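Local coordinates for protein interferon (Danio rerio, PDB 3PIV) that probably acts as a secreted antiviral cytokine of the type I interferon family, signalling through binding to a cell-surface cytokine receptor, at residues Lys47-Val52 / Ala101-Pro106; Glu70-Val75 / Glu135-Ile140; Gly8-Ile13 / His90-Asp95; Leu59-His64 / Ile114-His119. One frame throughout, in Å; residues are numbered along the deposited sequence.

Interaction 1: Lys47-Val52 / Ala101-Pro106; sequences KVEDQV and ARYAKP
E49 lays its carboxylate and the CH2 next to it over one face of the Y103 ring, and this stack makes up most of the contact. The carboxylate plane lies 20° from the ring plane. E49 CG sits over the middle of the ring, 3.8 Å from its centroid and 12° off the normal, which meets the geometry of a CH-pi contact, while E49 CD is 3.3 Å from Y103 CD1. With chi1 at -65°, CG of E49 is anti to its own carbonyl carbon, and the chain then runs extended across the aromatic surface.

Apolar contact is lighter. V52, one turn later on the same helix, reaches the rim of the ring: its CB lies near the ring plane, 4.3 Å from Y103 CE2, and its CG2 is 4.0 Å from Y103 OH.

The polar link passes through water. One water donates to E49 OE1 at 2.6 Å and accepts from the backbone A104 N at 3.1 Å, tying the carboxylate to the loop beside the stack.

The contact fastens the loop that follows helix 79-101 to the first turn of helix 48-66, where K47 occupies the N-cap. V52 also packs on L96 and V100 of helix 79-101, and Y103 rests on K53 and on C4, which is disulfide-bonded to C99 of helix 79-101.

Interaction 2: Glu70-Val75 / Glu135-Ile140; sequences EHMNSV and EAWEQI
W137 presents its indole to the loop 70-75, with M72 over one face and the backbone carbonyl of H71 at the edge. M72 CE stands 3.6 Å from the centroid of the six-membered ring and 18° off the normal, displaced toward the rim, and its closest approach is 3.4 Å to W137 CH2. Further back along the same side chain, M72 CG is 3.7 Å from W137 CE2. The sulfur is more remote: M72 SD lies above the face, 4.8 Å from that centroid, a Met-aromatic contact in which the methyl does the touching. An extended chain beyond CG lets M72 span the benzo ring, CG near the CE2-CZ2 side and CE near CH2 and CZ3.

At the edge, W137 NE1 donates to H71 O over 2.7 Å with an N-H...O angle of 159°. The oxygen lies in the indole plane, but the donor stands above the carbonyl plane, 38° out of it. This bond gives the buried indole N-H its acceptor and helps fix the rotation of the ring.

The loop folds here into a type I beta turn from M72 to V75, closed by V75 N to M72 O. It belongs to the link between helices 48-66 and 79-101, and W137 takes hold of it from the first turns of helix 134-158.

V75 CG1 approaches the indole obliquely and lies 3.6 Å from W137 CB. Outside the pair, the H71 ring stacks with Y132, L127 of helix 111-129 touches W137, and E138 OE2 accepts a hydrogen bond from W77 NE1.

Interaction 3: Gly8-Ile13 / His90-Asp95; sequences GRYRII and HRKSSD
K92 sends its ammonium group between Y10 and I13 at the start of helix 10-23. K92 NZ is 3.3 Å from I13 CG1 and only 3.0 Å from Y10 CD1, a separation so short that its exact value is doubtful. The amine comes to the ring obliquely, at the CD1 corner, and does not sit over its centre. The aliphatic part of the lysine shares the work: K92 CE lies 3.7 Å from I13 CG1, and K92 CG is 3.8 Å from Y10 CE1.

Three successive bends put the amine there. K92 CG stands anti to the backbone N (chi1 175°), after which the chain folds at chi2, chi3 and chi4, curling back instead of stretching outward. W6 O, just ahead of the segment, accepts a weak hydrogen bond from K92 NZ, a polar partner for this buried amine; G8 O is more distant, at 4.4 Å.

In the next shell, I13 rests on I88 and L89 of helix 79-101. K92 thus bridges helices 79-101 and 10-23, while Y10 packs on L55 and L59 of helix 48-66 and on M151 and A155 of helix 134-158, an arrangement consistent with the four-helix bundle of helical cytokines.

Interaction 4: Leu59-His64 / Ile114-His119; sequences LDHIIH and IRIKRH
H61 crosses from helix 48-66 to helix 111-129, and its imidazole meets I116 and K117. CB leaves the backbone pointing toward the other helix. The first torsion, chi1 -84°, then sets CG roughly anti to the carbonyl carbon, which carries the ring out into the groove between the helices. On the ring, ND1 lies 4.0 Å from I116 CG2. CE1 goes deepest: it is 3.9 Å from the same I116 CG2 and 3.8 Å from K117 CA, so it rests on a methyl branch and on the helix backbone together. NE2, beside CE1 at the far side of the ring, is 4.0 Å from K117 CA and 4.1 Å from K117 CG. Both neighbours come to the ring at a slant, and the contacts are purely van der Waals.

I116 holds CG2 between its backbone N and carbonyl carbon, with CG1 anti to N; this turns the methyl toward the imidazole. The long arm of K117 instead leads away, leaving its NZ 6.3 Å from H61 NE2. A bound nickel ion lies about 3 Å from the nearest atom of the H61 side chain, and its charge would probably discourage protonation of the ring.

The H61 ring also meets that of F120, with the planes at about 15°. Further out, I116 packs on L39 of helix 37-44, and I62 turns to helices 79-101 and 134-158. The contact thus seats helix 111-129 against helix 48-66, consistent with the extra helix that type I interferons add beside their four-helix core.

Interactions 1 and 2 mark the two ends of the molecule, on opposite sides of its centre, with contact centres about 34 Å apart. Interaction 4 lies between them, nearest the middle of the chain, and shares helix 48-66 with interaction 1, the closest atoms being about 7 Å apart. Interactions 3 and 4 touch directly: S93 OG probably hydrogen-bonds D60 OD1 at 2.7 Å, and H90 CA packs on I63 CD1 at 3.7 Å, so helix 48-66 has helix 79-101 on one flank and helix 111-129 on another. The nickel ion belongs to the surroundings of interaction 4; in interaction 2, the side chain of W137 is about 12 Å from the bound nickel ion.

Interaction 1: Lys47-Val52 / Ala101-Pro106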
# COMPACT_ATOMS: atom_id res chain seq x y z
N LYS A 47 -18.75 -0.96 -3.58
CA LYS A 47 -19.40 0.08 -2.79
C LYS A 47 -18.37 0.85 -1.97
O LYS A 47 -17.27 0.35 -1.73
CB LYS A 47 -20.45 -0.53 -1.86
CG LYS A 47 -21.47 -1.39 -2.60
CD LYS A 47 -22.57 -1.90 -1.68
CE LYS A 47 -23.74 -2.46 -2.49
NZ LYS A 47 -23.32 -3.54 -3.43
N VAL A 48 -18.74 2.05 -1.52
CA VAL A 48 -17.82 2.92 -0.81
C VAL A 48 -17.30 2.32 0.50
O VAL A 48 -16.11 2.39 0.78
CB VAL A 48 -18.42 4.33 -0.58
CG1 VAL A 48 -19.84 4.22 -0.10
CG2 VAL A 48 -17.58 5.12 0.42
N GLU A 49 -18.18 1.70 1.27
CA GLU A 49 -17.77 1.09 2.53
C GLU A 49 -16.65 0.09 2.31
O GLU A 49 -15.69 0.02 3.09
CB GLU A 49 -18.94 0.41 3.23
CG GLU A 49 -20.04 1.37 3.67
CD GLU A 49 -20.83 0.85 4.87
OE1 GLU A 49 -20.62 -0.32 5.27
OE2 GLU A 49 -21.66 1.62 5.40
N ASP A 50 -16.78 -0.67 1.23
CA ASP A 50 -15.79 -1.68 0.89
C ASP A 50 -14.50 -1.04 0.40
O ASP A 50 -13.40 -1.52 0.66
CB ASP A 50 -16.35 -2.63 -0.16
CG ASP A 50 -17.45 -3.49 0.39
OD1 ASP A 50 -17.24 -4.09 1.46
OD2 ASP A 50 -18.53 -3.57 -0.24
N GLN A 51 -14.64 0.07 -0.32
CA GLN A 51 -13.46 0.77 -0.82
C GLN A 51 -12.58 1.27 0.32
O GLN A 51 -11.36 1.10 0.29
CB GLN A 51 -13.87 1.90 -1.77
CG GLN A 51 -14.46 1.38 -3.09
CD GLN A 51 -14.99 2.50 -3.98
OE1 GLN A 51 -15.64 3.44 -3.51
NE2 GLN A 51 -14.72 2.39 -5.28
N VAL A 52 -13.21 1.89 1.31
CA VAL A 52 -12.50 2.43 2.46
C VAL A 52 -11.86 1.33 3.31
O VAL A 52 -10.73 1.47 3.77
CB VAL A 52 -13.44 3.26 3.34
CG1 VAL A 52 -12.71 3.72 4.62
CG2 VAL A 52 -13.98 4.45 2.55
N ALA A 101 -14.89 1.72 11.57
CA ALA A 101 -15.54 1.39 12.83
C ALA A 101 -17.08 1.53 12.75
O ALA A 101 -17.81 0.85 13.47
CB ALA A 101 -14.96 2.25 13.96
N ARG A 102 -17.56 2.41 11.88
CA ARG A 102 -19.01 2.63 11.73
C ARG A 102 -19.73 1.57 10.91
O ARG A 102 -20.95 1.44 10.99
CB ARG A 102 -19.29 3.99 11.12
CG ARG A 102 -18.72 5.15 11.91
CD ARG A 102 -18.89 6.45 11.17
NE ARG A 102 -18.04 7.48 11.74
CZ ARG A 102 -17.50 8.47 11.04
NH1 ARG A 102 -17.72 8.55 9.73
NH2 ARG A 102 -16.73 9.37 11.64
N TYR A 103 -18.99 0.81 10.10
CA TYR A 103 -19.62 -0.13 9.18
C TYR A 103 -20.03 -1.44 9.83
O TYR A 103 -19.45 -1.85 10.83
CB TYR A 103 -18.69 -0.41 8.00
CG TYR A 103 -18.19 0.83 7.30
CD1 TYR A 103 -18.95 2.00 7.28
CD2 TYR A 103 -16.97 0.83 6.63
CE1 TYR A 103 -18.49 3.13 6.63
CE2 TYR A 103 -16.51 1.95 5.99
CZ TYR A 103 -17.27 3.10 5.99
OH TYR A 103 -16.79 4.21 5.33
N ALA A 104 -21.04 -2.08 9.25
CA ALA A 104 -21.46 -3.41 9.69
C ALA A 104 -20.37 -4.43 9.37
O ALA A 104 -19.92 -4.53 8.23
CB ALA A 104 -22.75 -3.81 9.00
N LYS A 105 -19.94 -5.18 10.37
CA LYS A 105 -18.90 -6.18 10.19
C LYS A 105 -19.56 -7.49 9.77
O LYS A 105 -20.17 -8.17 10.59
CB LYS A 105 -18.06 -6.32 11.46
CG LYS A 105 -17.37 -5.00 11.86
CD LYS A 105 -16.49 -5.15 13.11
CE LYS A 105 -15.68 -3.88 13.35
NZ LYS A 105 -15.02 -3.41 12.09
N PRO A 106 -19.39 -7.86 8.48
CA PRO A 106 -20.27 -8.70 7.66
C PRO A 106 -20.23 -10.22 7.85
O PRO A 106 -19.54 -10.76 8.73
CB PRO A 106 -19.79 -8.40 6.25
CG PRO A 106 -18.28 -8.29 6.44
CD PRO A 106 -18.13 -7.56 7.78
O HOH W 1 -22.46 -0.51 7.05

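Interaction 2: Glu70-Val75 / Glu135-Ile140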
# COMPACT_ATOMS: atom_id res chain seq x y z
N GLU A 70 15.66 -3.59 9.48
CA GLU A 70 16.52 -4.73 9.81
C GLU A 70 16.85 -5.61 8.60
O GLU A 70 17.78 -6.42 8.68
CB GLU A 70 15.89 -5.56 10.94
CG GLU A 70 14.75 -6.50 10.52
CD GLU A 70 13.36 -5.85 10.55
OE1 GLU A 70 13.22 -4.67 10.16
OE2 GLU A 70 12.40 -6.54 10.97
N HIS A 71 16.13 -5.45 7.50
CA HIS A 71 16.36 -6.23 6.27
C HIS A 71 16.73 -5.40 5.06
O HIS A 71 16.55 -5.84 3.92
CB HIS A 71 15.11 -7.05 5.89
CG HIS A 71 14.73 -8.06 6.92
ND1 HIS A 71 13.50 -8.06 7.54
CD2 HIS A 71 15.41 -9.10 7.45
CE1 HIS A 71 13.44 -9.06 8.41
NE2 HIS A 71 14.59 -9.71 8.37
N MET A 72 17.25 -4.20 5.30
CA MET A 72 17.51 -3.27 4.21
C MET A 72 18.97 -2.86 4.05
O MET A 72 19.26 -1.84 3.43
CB MET A 72 16.62 -2.03 4.37
CG MET A 72 15.14 -2.30 4.10
SD MET A 72 14.08 -0.90 4.49
CE MET A 72 12.57 -1.41 3.67
N ASN A 73 19.90 -3.65 4.60
CA ASN A 73 21.33 -3.41 4.38
C ASN A 73 21.67 -3.29 2.92
O ASN A 73 22.51 -2.48 2.54
CB ASN A 73 22.18 -4.56 4.90
CG ASN A 73 22.50 -4.43 6.35
OD1 ASN A 73 22.19 -3.42 6.99
ND2 ASN A 73 23.12 -5.47 6.89
N SER A 74 21.03 -4.13 2.11
CA SER A 74 21.36 -4.23 0.69
C SER A 74 20.88 -3.03 -0.11
O SER A 74 21.27 -2.87 -1.27
CB SER A 74 20.78 -5.52 0.10
OG SER A 74 21.20 -6.65 0.85
N VAL A 75 20.03 -2.19 0.48
CA VAL A 75 19.65 -0.95 -0.19
C VAL A 75 20.20 0.27 0.51
O VAL A 75 20.41 0.29 1.72
CB VAL A 75 18.11 -0.75 -0.34
CG1 VAL A 75 17.53 -1.77 -1.31
CG2 VAL A 75 17.42 -0.76 1.03
N GLU A 135 17.67 -5.72 -5.61
CA GLU A 135 16.66 -5.81 -6.68
C GLU A 135 15.35 -6.41 -6.19
O GLU A 135 14.29 -6.09 -6.73
CB GLU A 135 17.18 -6.56 -7.91
CG GLU A 135 17.16 -5.75 -9.23
CD GLU A 135 16.00 -4.72 -9.37
OE1 GLU A 135 14.80 -5.09 -9.30
OE2 GLU A 135 16.31 -3.52 -9.60
N ALA A 136 15.40 -7.26 -5.17
CA ALA A 136 14.16 -7.71 -4.54
C ALA A 136 13.45 -6.52 -3.90
O ALA A 136 12.26 -6.31 -4.11
CB ALA A 136 14.41 -8.80 -3.52
N TRP A 137 14.20 -5.71 -3.14
CA TRP A 137 13.64 -4.50 -2.55
C TRP A 137 13.13 -3.52 -3.62
O TRP A 137 12.08 -2.91 -3.46
CB TRP A 137 14.63 -3.82 -1.60
CG TRP A 137 14.54 -4.32 -0.18
CD1 TRP A 137 15.53 -4.91 0.56
CD2 TRP A 137 13.38 -4.30 0.68
NE1 TRP A 137 15.06 -5.24 1.81
CE2 TRP A 137 13.75 -4.88 1.91
CE3 TRP A 137 12.07 -3.84 0.51
CZ2 TRP A 137 12.85 -5.01 2.97
CZ3 TRP A 137 11.17 -3.98 1.57
CH2 TRP A 137 11.57 -4.55 2.78
N GLU A 138 13.86 -3.39 -4.72
CA GLU A 138 13.46 -2.47 -5.77
C GLU A 138 12.19 -2.93 -6.49
O GLU A 138 11.39 -2.10 -6.92
CB GLU A 138 14.61 -2.23 -6.75
CG GLU A 138 15.75 -1.44 -6.15
CD GLU A 138 15.37 -0.00 -5.82
OE1 GLU A 138 14.30 0.46 -6.27
OE2 GLU A 138 16.16 0.68 -5.13
N GLN A 139 12.00 -4.24 -6.58
CA GLN A 139 10.73 -4.74 -7.08
C GLN A 139 9.61 -4.35 -6.11
O GLN A 139 8.59 -3.83 -6.53
CB GLN A 139 10.76 -6.25 -7.26
CG GLN A 139 11.52 -6.67 -8.49
CD GLN A 139 10.99 -5.99 -9.74
OE1 GLN A 139 9.88 -6.28 -10.18
NE2 GLN A 139 11.78 -5.09 -10.31
N ILE A 140 9.81 -4.60 -4.82
CA ILE A 140 8.79 -4.23 -3.84
C ILE A 140 8.45 -2.73 -3.94
O ILE A 140 7.28 -2.35 -3.98
CB ILE A 140 9.20 -4.62 -2.39
CG1 ILE A 140 8.75 -6.05 -2.07
CG2 ILE A 140 8.56 -3.68 -1.37
CD1 ILE A 140 9.01 -7.07 -3.14

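Interaction 3: Gly8-Ile13 / His90-Asp95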
# COMPACT_ATOMS: atom_id res chain seq x y z
N GLY A 8 -11.19 12.90 1.94
CA GLY A 8 -10.98 14.22 1.40
C GLY A 8 -9.51 14.56 1.31
O GLY A 8 -8.73 14.25 2.21
N ARG A 9 -9.13 15.21 0.21
CA ARG A 9 -7.75 15.63 0.02
C ARG A 9 -6.79 14.43 -0.05
O ARG A 9 -5.59 14.57 0.22
CB ARG A 9 -7.33 16.61 1.12
CG ARG A 9 -7.97 17.99 0.97
CD ARG A 9 -7.70 18.90 2.19
NE ARG A 9 -6.29 19.26 2.34
CZ ARG A 9 -5.53 18.88 3.37
NH1 ARG A 9 -6.05 18.13 4.34
NH2 ARG A 9 -4.26 19.26 3.43
N TYR A 10 -7.32 13.28 -0.44
CA TYR A 10 -6.52 12.05 -0.50
C TYR A 10 -5.38 12.18 -1.49
O TYR A 10 -4.33 11.59 -1.32
CB TYR A 10 -7.40 10.85 -0.86
CG TYR A 10 -6.76 9.52 -0.53
CD1 TYR A 10 -7.06 8.85 0.65
CD2 TYR A 10 -5.83 8.95 -1.39
CE1 TYR A 10 -6.47 7.64 0.96
CE2 TYR A 10 -5.22 7.73 -1.09
CZ TYR A 10 -5.55 7.09 0.09
OH TYR A 10 -4.96 5.89 0.40
N ARG A 11 -5.61 12.97 -2.54
CA ARG A 11 -4.60 13.20 -3.57
C ARG A 11 -3.34 13.71 -2.90
O ARG A 11 -2.23 13.43 -3.32
CB ARG A 11 -5.13 14.18 -4.61
CG ARG A 11 -4.16 14.48 -5.75
CD ARG A 11 -3.82 13.22 -6.55
NE ARG A 11 -2.71 13.47 -7.46
CZ ARG A 11 -2.16 12.56 -8.26
NH1 ARG A 11 -2.60 11.31 -8.27
NH2 ARG A 11 -1.14 12.91 -9.05
N ILE A 12 -3.51 14.45 -1.81
CA ILE A 12 -2.38 14.93 -1.03
C ILE A 12 -1.52 13.79 -0.45
O ILE A 12 -0.29 13.86 -0.48
CB ILE A 12 -2.86 15.82 0.13
CG1 ILE A 12 -3.57 17.06 -0.42
CG2 ILE A 12 -1.70 16.18 1.04
CD1 ILE A 12 -2.81 17.76 -1.50
N ILE A 13 -2.18 12.76 0.07
CA ILE A 13 -1.49 11.59 0.61
C ILE A 13 -0.76 10.91 -0.52
O ILE A 13 0.40 10.50 -0.38
CB ILE A 13 -2.48 10.56 1.20
CG1 ILE A 13 -3.20 11.15 2.42
CG2 ILE A 13 -1.76 9.29 1.58
CD1 ILE A 13 -2.34 12.03 3.30
N HIS A 90 0.42 5.94 7.84
CA HIS A 90 -0.21 5.45 9.07
C HIS A 90 -1.25 6.44 9.55
O HIS A 90 -2.30 6.05 10.05
CB HIS A 90 0.79 5.17 10.20
CG HIS A 90 0.12 4.94 11.52
ND1 HIS A 90 -0.61 3.80 11.80
CD2 HIS A 90 0.02 5.71 12.63
CE1 HIS A 90 -1.11 3.87 13.02
NE2 HIS A 90 -0.75 5.03 13.54
N ARG A 91 -0.94 7.72 9.41
CA ARG A 91 -1.89 8.77 9.81
C ARG A 91 -3.18 8.75 8.98
O ARG A 91 -4.26 8.88 9.54
CB ARG A 91 -1.24 10.14 9.72
CG ARG A 91 -0.03 10.31 10.61
CD ARG A 91 0.66 11.63 10.31
NE ARG A 91 2.07 11.60 10.67
CZ ARG A 91 3.06 12.03 9.89
NH1 ARG A 91 2.78 12.54 8.68
NH2 ARG A 91 4.32 11.96 10.31
N LYS A 92 -3.08 8.62 7.67
CA LYS A 92 -4.27 8.54 6.83
C LYS A 92 -5.03 7.27 7.18
O LYS A 92 -6.25 7.29 7.35
CB LYS A 92 -3.92 8.53 5.35
CG LYS A 92 -5.14 8.32 4.45
CD LYS A 92 -6.32 9.16 4.92
CE LYS A 92 -6.25 10.60 4.43
NZ LYS A 92 -6.39 10.66 2.96
N SER A 93 -4.30 6.18 7.33
CA SER A 93 -4.94 4.92 7.66
C SER A 93 -5.69 5.02 8.99
O SER A 93 -6.84 4.62 9.09
CB SER A 93 -3.92 3.79 7.70
OG SER A 93 -4.56 2.58 8.02
N SER A 94 -5.03 5.56 10.00
CA SER A 94 -5.68 5.75 11.29
C SER A 94 -6.96 6.63 11.21
O SER A 94 -7.92 6.39 11.93
CB SER A 94 -4.70 6.33 12.30
OG SER A 94 -5.40 6.80 13.43
N ASP A 95 -6.97 7.64 10.35
CA ASP A 95 -8.20 8.42 10.13
C ASP A 95 -9.32 7.60 9.49
O ASP A 95 -10.46 7.64 9.94
CB ASP A 95 -7.91 9.66 9.28
CG ASP A 95 -6.98 10.65 9.99
OD1 ASP A 95 -6.79 10.50 11.20
OD2 ASP A 95 -6.45 11.56 9.32

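Interaction 4: Leu59-His64 / Ile114-His119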
# COMPACT_ATOMS: atom_id res chain seq x y z
N LEU A 59 -3.21 0.04 3.03
CA LEU A 59 -2.28 0.95 3.68
C LEU A 59 -1.51 0.21 4.76
O LEU A 59 -0.30 0.34 4.90
CB LEU A 59 -3.04 2.14 4.29
CG LEU A 59 -3.55 3.24 3.34
CD1 LEU A 59 -4.52 4.12 4.09
CD2 LEU A 59 -2.42 4.09 2.74
N ASP A 60 -2.23 -0.59 5.53
CA ASP A 60 -1.59 -1.23 6.67
C ASP A 60 -0.60 -2.28 6.19
O ASP A 60 0.44 -2.47 6.81
CB ASP A 60 -2.63 -1.83 7.61
CG ASP A 60 -3.33 -0.78 8.48
OD1 ASP A 60 -2.96 0.40 8.46
OD2 ASP A 60 -4.28 -1.16 9.19
N HIS A 61 -0.91 -2.93 5.07
CA HIS A 61 -0.03 -3.94 4.49
C HIS A 61 1.24 -3.30 3.97
O HIS A 61 2.33 -3.84 4.15
CB HIS A 61 -0.73 -4.71 3.35
CG HIS A 61 -1.58 -5.84 3.84
ND1 HIS A 61 -2.89 -6.01 3.46
CD2 HIS A 61 -1.30 -6.86 4.69
CE1 HIS A 61 -3.39 -7.08 4.05
NE2 HIS A 61 -2.44 -7.60 4.82
N ILE A 62 1.11 -2.16 3.31
CA ILE A 62 2.27 -1.45 2.80
C ILE A 62 3.15 -0.99 3.97
O ILE A 62 4.36 -1.14 3.94
CB ILE A 62 1.86 -0.23 1.96
CG1 ILE A 62 1.22 -0.69 0.64
CG2 ILE A 62 3.06 0.66 1.70
CD1 ILE A 62 0.55 0.45 -0.16
N ILE A 63 2.53 -0.43 5.01
CA ILE A 63 3.30 -0.01 6.17
C ILE A 63 4.10 -1.20 6.71
O ILE A 63 5.29 -1.10 6.95
CB ILE A 63 2.39 0.57 7.28
CG1 ILE A 63 1.79 1.90 6.81
CG2 ILE A 63 3.17 0.73 8.56
CD1 ILE A 63 0.40 2.18 7.34
N HIS A 64 3.43 -2.33 6.85
CA HIS A 64 4.05 -3.50 7.43
C HIS A 64 5.19 -4.04 6.58
O HIS A 64 6.23 -4.45 7.10
CB HIS A 64 2.99 -4.57 7.69
CG HIS A 64 1.99 -4.15 8.73
ND1 HIS A 64 0.72 -4.66 8.79
CD2 HIS A 64 2.10 -3.25 9.74
CE1 HIS A 64 0.08 -4.11 9.81
NE2 HIS A 64 0.89 -3.25 10.40
N ILE A 114 -8.94 -11.20 1.73
CA ILE A 114 -8.20 -12.42 1.44
C ILE A 114 -7.18 -12.24 0.30
O ILE A 114 -6.01 -12.61 0.43
CB ILE A 114 -9.18 -13.58 1.10
CG1 ILE A 114 -10.12 -13.84 2.29
CG2 ILE A 114 -8.39 -14.82 0.70
CD1 ILE A 114 -11.20 -14.87 2.06
N ARG A 115 -7.63 -11.68 -0.82
CA ARG A 115 -6.76 -11.51 -1.99
C ARG A 115 -5.63 -10.53 -1.73
O ARG A 115 -4.48 -10.82 -2.06
CB ARG A 115 -7.58 -11.08 -3.21
CG ARG A 115 -8.73 -12.05 -3.54
CD ARG A 115 -9.66 -11.51 -4.64
NE ARG A 115 -8.97 -11.32 -5.91
CZ ARG A 115 -9.56 -10.95 -7.05
NH1 ARG A 115 -10.86 -10.75 -7.08
NH2 ARG A 115 -8.85 -10.80 -8.15
N ILE A 116 -5.93 -9.37 -1.13
CA ILE A 116 -4.88 -8.39 -0.85
C ILE A 116 -3.84 -8.96 0.12
O ILE A 116 -2.63 -8.75 -0.06
CB ILE A 116 -5.43 -7.02 -0.37
CG1 ILE A 116 -4.35 -5.94 -0.50
CG2 ILE A 116 -5.97 -7.08 1.08
CD1 ILE A 116 -3.84 -5.70 -1.90
N LYS A 117 -4.26 -9.65 1.16
CA LYS A 117 -3.33 -10.31 2.06
C LYS A 117 -2.47 -11.29 1.28
O LYS A 117 -1.30 -11.29 1.37
CB LYS A 117 -4.05 -11.05 3.13
CG LYS A 117 -3.15 -11.63 4.13
CD LYS A 117 -3.83 -12.39 5.18
CE LYS A 117 -3.20 -12.17 6.53
NZ LYS A 117 -3.56 -13.20 7.55
N ARG A 118 -3.13 -12.10 0.48
CA ARG A 118 -2.44 -13.06 -0.36
C ARG A 118 -1.35 -12.40 -1.22
O ARG A 118 -0.23 -12.91 -1.36
CB ARG A 118 -3.47 -13.76 -1.23
CG ARG A 118 -2.98 -14.93 -2.05
CD ARG A 118 -4.16 -15.54 -2.83
NE ARG A 118 -5.03 -16.35 -1.99
CZ ARG A 118 -6.36 -16.38 -2.09
NH1 ARG A 118 -6.99 -15.64 -2.99
NH2 ARG A 118 -7.06 -17.17 -1.28
N HIS A 119 -1.67 -11.25 -1.80
CA HIS A 119 -0.67 -10.54 -2.59
C HIS A 119 0.52 -10.06 -1.74
O HIS A 119 1.68 -10.23 -2.12
CB HIS A 119 -1.32 -9.37 -3.33
CG HIS A 119 -0.34 -8.35 -3.82
ND1 HIS A 119 0.60 -8.62 -4.80
CD2 HIS A 119 -0.14 -7.06 -3.47
CE1 HIS A 119 1.32 -7.54 -5.03
NE2 HIS A 119 0.90 -6.58 -4.23